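Local atomic coordinates of thiamine pyrophosphokinase (Candida albicans, PDB entry 2G9Z), a protein that catalyses transfer of a pyrophosphate group from a nucleoside triphosphate, typically ATP, to thiamine, making the cofactor thiamine pyrophosphate with the help of magnesium. Residues Val65-Asn70 against Val88-Gly93; Leu280-Asn285 against Asp329-Asn334. All coordinates share one frame; numbering follows the deposited sequence.

Contact 1: residues Val65-Asn70 against Val88-Gly93; sequences VLLILN and VCADGG. With MG (magnesium ion), chain C.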
loop_
_atom_site.group_PDB
_atom_site.type_symbol
_atom_site.label_atom_id
_atom_site.label_comp_id
_atom_site.label_asym_id
_atom_site.label_seq_id
_atom_site.Cartn_x
_atom_site.Cartn_y
_atom_site.Cartn_z
ATOM N N VAL A 65 21.671 1.276 -8.114
ATOM C CA VAL A 65 21.046 0.170 -8.813
ATOM C C VAL A 65 19.598 0.547 -9.080
ATOM O O VAL A 65 18.951 1.163 -8.232
ATOM C CB VAL A 65 21.036 -1.107 -7.945
ATOM C CG1 VAL A 65 20.342 -2.240 -8.695
ATOM C CG2 VAL A 65 22.450 -1.486 -7.559
ATOM N N LEU A 66 19.103 0.184 -10.258
ATOM C CA LEU A 66 17.716 0.435 -10.623
ATOM C C LEU A 66 17.022 -0.916 -10.757
ATOM O O LEU A 66 17.441 -1.762 -11.550
ATOM C CB LEU A 66 17.624 1.188 -11.955
ATOM C CG LEU A 66 16.206 1.430 -12.491
ATOM C CD1 LEU A 66 15.427 2.285 -11.504
ATOM C CD2 LEU A 66 16.264 2.118 -13.846
ATOM N N LEU A 67 15.979 -1.128 -9.965
ATOM C CA LEU A 67 15.226 -2.372 -10.013
ATOM C C LEU A 67 13.855 -2.037 -10.578
ATOM O O LEU A 67 13.137 -1.202 -10.029
ATOM C CB LEU A 67 15.103 -2.973 -8.614
ATOM C CG LEU A 67 14.241 -4.232 -8.465
ATOM C CD1 LEU A 67 14.630 -5.281 -9.506
ATOM C CD2 LEU A 67 14.421 -4.787 -7.050
ATOM N N ILE A 68 13.494 -2.689 -11.679
ATOM C CA ILE A 68 12.220 -2.423 -12.336
ATOM C C ILE A 68 11.219 -3.560 -12.249
ATOM O O ILE A 68 11.418 -4.627 -12.831
ATOM C CB ILE A 68 12.443 -2.090 -13.827
ATOM C CG1 ILE A 68 13.479 -0.968 -13.953
ATOM C CG2 ILE A 68 11.113 -1.691 -14.483
ATOM C CD1 ILE A 68 13.960 -0.726 -15.365
ATOM N N LEU A 69 10.133 -3.332 -11.519
ATOM C CA LEU A 69 9.102 -4.345 -11.399
ATOM C C LEU A 69 8.030 -4.143 -12.469
ATOM O O LEU A 69 8.112 -3.219 -13.276
ATOM C CB LEU A 69 8.502 -4.348 -9.991
ATOM C CG LEU A 69 9.247 -5.302 -9.041
ATOM C CD1 LEU A 69 10.723 -4.928 -8.962
ATOM C CD2 LEU A 69 8.606 -5.253 -7.658
ATOM N N ASN A 70 7.020 -5.003 -12.456
ATOM C CA ASN A 70 5.972 -4.992 -13.465
ATOM C C ASN A 70 4.782 -4.029 -13.363
ATOM O O ASN A 70 3.715 -4.391 -12.874
ATOM C CB ASN A 70 5.460 -6.425 -13.629
ATOM C CG ASN A 70 4.576 -6.594 -14.849
ATOM O OD1 ASN A 70 4.671 -5.830 -15.811
ATOM N ND2 ASN A 70 3.722 -7.610 -14.822
ATOM N N VAL A 88 18.259 -3.823 -13.111
ATOM C CA VAL A 88 17.673 -5.158 -13.031
ATOM C C VAL A 88 16.164 -5.128 -13.243
ATOM O O VAL A 88 15.468 -4.311 -12.638
ATOM C CB VAL A 88 17.924 -5.792 -11.644
ATOM C CG1 VAL A 88 17.268 -7.169 -11.568
ATOM C CG2 VAL A 88 19.413 -5.875 -11.365
ATOM N N CYS A 89 15.660 -6.011 -14.101
ATOM C CA CYS A 89 14.224 -6.105 -14.334
ATOM C C CYS A 89 13.716 -7.365 -13.652
ATOM O O CYS A 89 14.260 -8.451 -13.851
ATOM C CB CYS A 89 13.890 -6.197 -15.826
ATOM S SG CYS A 89 14.130 -4.695 -16.765
ATOM N N ALA A 90 12.687 -7.220 -12.830
ATOM C CA ALA A 90 12.102 -8.370 -12.159
ATOM C C ALA A 90 10.991 -8.886 -13.071
ATOM O O ALA A 90 9.922 -8.286 -13.147
ATOM C CB ALA A 90 11.527 -7.957 -10.797
ATOM N N ASP A 91 11.264 -9.978 -13.780
ATOM C CA ASP A 91 10.299 -10.598 -14.691
ATOM C C ASP A 91 9.540 -9.570 -15.530
ATOM O O ASP A 91 10.124 -8.919 -16.394
ATOM C CB ASP A 91 9.307 -11.459 -13.900
ATOM C CG ASP A 91 8.495 -12.396 -14.791
ATOM O OD1 ASP A 91 8.610 -12.316 -16.026
ATOM O OD2 ASP A 91 7.732 -13.219 -14.257
ATOM N N GLY A 92 8.244 -9.423 -15.262
ATOM C CA GLY A 92 7.414 -8.481 -15.997
ATOM C C GLY A 92 7.994 -7.086 -16.146
ATOM O O GLY A 92 7.632 -6.354 -17.065
ATOM N N GLY A 93 8.888 -6.711 -15.237
ATOM C CA GLY A 93 9.508 -5.400 -15.313
ATOM C C GLY A 93 10.183 -5.170 -16.655
ATOM O O GLY A 93 10.382 -4.025 -17.069
HETATM MG MG MG C . 6.936 -13.630 -12.092
HETATM O O HOH W 1 7.953 -7.507 -10.812
HETATM O O HOH W 2 5.373 -11.856 -12.077
#
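The carbonyl oxygen of Ile68 is gripped where strand 64-68 runs out: Ala90 N donates to Ile68 O at 2.9 Å from 32° out of the carbonyl plane, and Gly93 CA adds a C-H...O contact to Ile68 O at 3.2 Å. Further back, Ile68 N reaches Val88 O at 2.7 Å, and Val88 N meets Leu66 O at the same length with an N-H...O angle of 173°. These bonds join the two parallel strands of a beta-alpha-beta unit, 64-68 and 86-90, linked through helix 77-81. On the face toward helix 155-170, Leu67 crosses Val88 at a slant, CD1 lying 3.8 Å from Val88 CG1, while Leu69 lays CD1 on Ala90 CB at 3.6 Å. Past Ala90 the chain folds into a type II' turn closed by Gly93 N on Ala90 O, and a water joins Ala90 O to Asn70 N where the chains part beyond the strands. The turn carries Asp91, whose carboxylate is held by Ser129 N and Ile130 N; its OD2 binds a magnesium ion at 2.3 Å, in a site shared with Asp126, Asp128, Asp155 and a water.

Contact 2: residues Leu280-Asn285 against Asp329-Asn334; sequences LLPLSN and DDIVMN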
loop_
_atom_site.group_PDB
_atom_site.type_symbol
_atom_site.label_atom_id
_atom_site.label_comp_id
_atom_site.label_asym_id
_atom_site.label_seq_id
_atom_site.Cartn_x
_atom_site.Cartn_y
_atom_site.Cartn_z
ATOM N N LEU A 280 4.437 9.109 7.995
ATOM C CA LEU A 280 5.327 8.248 8.770
ATOM C C LEU A 280 4.472 7.033 9.061
ATOM O O LEU A 280 3.485 7.123 9.779
ATOM C CB LEU A 280 5.767 8.950 10.056
ATOM C CG LEU A 280 6.723 10.124 9.810
ATOM C CD1 LEU A 280 5.951 11.315 9.263
ATOM C CD2 LEU A 280 7.421 10.504 11.109
ATOM N N LEU A 281 4.857 5.897 8.492
ATOM C CA LEU A 281 4.056 4.686 8.602
ATOM C C LEU A 281 4.679 3.544 9.395
ATOM O O LEU A 281 5.636 2.914 8.953
ATOM C CB LEU A 281 3.709 4.247 7.177
ATOM C CG LEU A 281 3.523 5.519 6.327
ATOM C CD1 LEU A 281 3.507 5.193 4.855
ATOM C CD2 LEU A 281 2.250 6.243 6.752
ATOM N N PRO A 282 4.128 3.262 10.586
ATOM C CA PRO A 282 4.619 2.194 11.464
ATOM C C PRO A 282 4.118 0.833 10.986
ATOM O O PRO A 282 3.180 0.268 11.550
ATOM C CB PRO A 282 4.050 2.589 12.820
ATOM C CG PRO A 282 2.709 3.149 12.459
ATOM C CD PRO A 282 2.993 3.976 11.205
ATOM N N LEU A 283 4.759 0.312 9.946
ATOM C CA LEU A 283 4.364 -0.961 9.357
ATOM C C LEU A 283 5.151 -2.193 9.811
ATOM O O LEU A 283 4.987 -3.270 9.240
ATOM C CB LEU A 283 4.421 -0.835 7.832
ATOM C CG LEU A 283 3.417 0.187 7.281
ATOM C CD1 LEU A 283 3.704 0.519 5.825
ATOM C CD2 LEU A 283 2.015 -0.373 7.445
ATOM N N SER A 284 5.992 -2.053 10.832
ATOM C CA SER A 284 6.775 -3.194 11.314
ATOM C C SER A 284 6.123 -3.885 12.512
ATOM O O SER A 284 5.056 -3.487 12.966
ATOM C CB SER A 284 8.179 -2.745 11.716
ATOM O OG SER A 284 8.146 -2.064 12.956
ATOM N N ASN A 285 6.792 -4.913 13.028
ATOM C CA ASN A 285 6.295 -5.672 14.168
ATOM C C ASN A 285 6.799 -5.080 15.484
ATOM O O ASN A 285 6.690 -5.703 16.541
ATOM C CB ASN A 285 6.730 -7.140 14.047
ATOM C CG ASN A 285 8.224 -7.325 14.235
ATOM O OD1 ASN A 285 9.011 -6.406 14.008
ATOM N ND2 ASN A 285 8.623 -8.527 14.636
ATOM N N ASP A 329 12.437 3.306 16.687
ATOM C CA ASP A 329 12.641 2.096 15.883
ATOM C C ASP A 329 12.443 2.455 14.423
ATOM O O ASP A 329 11.838 3.486 14.111
ATOM C CB ASP A 329 11.632 1.011 16.261
ATOM C CG ASP A 329 12.244 -0.085 17.099
ATOM O OD1 ASP A 329 13.248 -0.676 16.654
ATOM O OD2 ASP A 329 11.717 -0.356 18.197
ATOM N N ASP A 330 12.939 1.608 13.527
ATOM C CA ASP A 330 12.800 1.873 12.102
ATOM C C ASP A 330 11.340 2.148 11.765
ATOM O O ASP A 330 10.430 1.536 12.330
ATOM C CB ASP A 330 13.278 0.682 11.259
ATOM C CG ASP A 330 14.784 0.454 11.342
ATOM O OD1 ASP A 330 15.518 1.337 11.843
ATOM O OD2 ASP A 330 15.237 -0.618 10.884
ATOM N N ILE A 331 11.119 3.080 10.849
ATOM C CA ILE A 331 9.770 3.401 10.428
ATOM C C ILE A 331 9.804 3.935 9.007
ATOM O O ILE A 331 10.726 4.652 8.612
ATOM C CB ILE A 331 9.102 4.434 11.381
ATOM C CG1 ILE A 331 7.634 4.649 10.976
ATOM C CG2 ILE A 331 9.875 5.746 11.358
ATOM C CD1 ILE A 331 6.834 5.525 11.965
ATOM N N VAL A 332 8.793 3.562 8.238
ATOM C CA VAL A 332 8.681 3.978 6.851
ATOM C C VAL A 332 8.208 5.419 6.704
ATOM O O VAL A 332 7.350 5.880 7.450
ATOM C CB VAL A 332 7.671 3.085 6.091
ATOM C CG1 VAL A 332 7.362 3.681 4.725
ATOM C CG2 VAL A 332 8.227 1.675 5.952
ATOM N N MET A 333 8.778 6.121 5.731
ATOM C CA MET A 333 8.361 7.482 5.429
ATOM C C MET A 333 8.162 7.620 3.922
ATOM O O MET A 333 8.957 7.117 3.127
ATOM C CB MET A 333 9.397 8.516 5.893
ATOM C CG MET A 333 9.058 9.939 5.435
ATOM S SD MET A 333 10.032 11.247 6.248
ATOM C CE MET A 333 8.779 12.480 6.555
ATOM N N ASN A 334 7.074 8.275 3.537
ATOM C CA ASN A 334 6.807 8.526 2.134
ATOM C C ASN A 334 6.735 10.031 1.980
ATOM O O ASN A 334 6.254 10.730 2.871
ATOM C CB ASN A 334 5.476 7.907 1.683
ATOM C CG ASN A 334 4.266 8.616 2.268
ATOM O OD1 ASN A 334 4.052 8.606 3.476
ATOM N ND2 ASN A 334 3.464 9.226 1.406
HETATM O O HOH W 3 10.552 -1.016 13.384
#
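Leu281 N donates to Val332 O at 2.7 Å with an N-H...O angle of 167°, the firmer of two backbone bonds that make these residues a hydrogen-bonded antiparallel pair. The return bond, Val332 N to Leu281 O, is stretched to 3.3 Å and weak. That acceptor also takes a weak bond from Leu283 N, closing an inverse gamma turn centred on Pro282; the pairing weakens where the chain bends. Beyond the bend a water replaces direct contact: it donates to Asp330 O at 2.8 Å and is hydrogen-bonded to Ser284 OG.

Packing differs on the two faces of the sheet. Leu280 and Met333 lie side by side and point the same way, and a bend at chi3 (-138°) sets Met333 CE against Leu280 CD1 at 4.1 Å. On the other face Leu281 slants across Val332, its CD1 touching Val332 CG1 at 4.1 Å and meeting Asn334 OD1 at 3.7 Å; the asparagine's ND2 bonds Asp218 of the second subunit. Ile331 reaches across onto the partner strand: with CG1 anti to the backbone N (chi1 -175°), its chain is sent over Leu281, so that CG1 comes within 3.3 Å of Leu281 O and CD1 settles between Leu280 CB and Pro282 CB, 4.1 Å from each.

The contact lies in the vitamin B1 binding region. Strand 331-336 is flanked by strands 277-281 and 246-251, while Val332 packs on Leu227 of helix 217-233, Leu280 and Ile331 meet strand 289-294, and Leu281 rests on Phe217 of the second subunit.

Overall arrangement
Contact 1 closes before contact 2 opens along the chain, and their centres lie 24 Å apart on opposite sides of the chain's centre, with nearest atoms about 15 Å from each other. One mixed sheet nevertheless contains both. Strands 64-68 and 86-90 belong to its parallel part, while 331-336 and 277-281 belong to its antiparallel part; strands 205-210, 237-242 and 246-251 span the interval. The sheet thus carries the catalytic region, with its magnesium site, over into the vitamin B1 binding region. Contact 1 is untouched by the other chain, whereas contact 2 also meets the second subunit, linking this shared framework to the dimer.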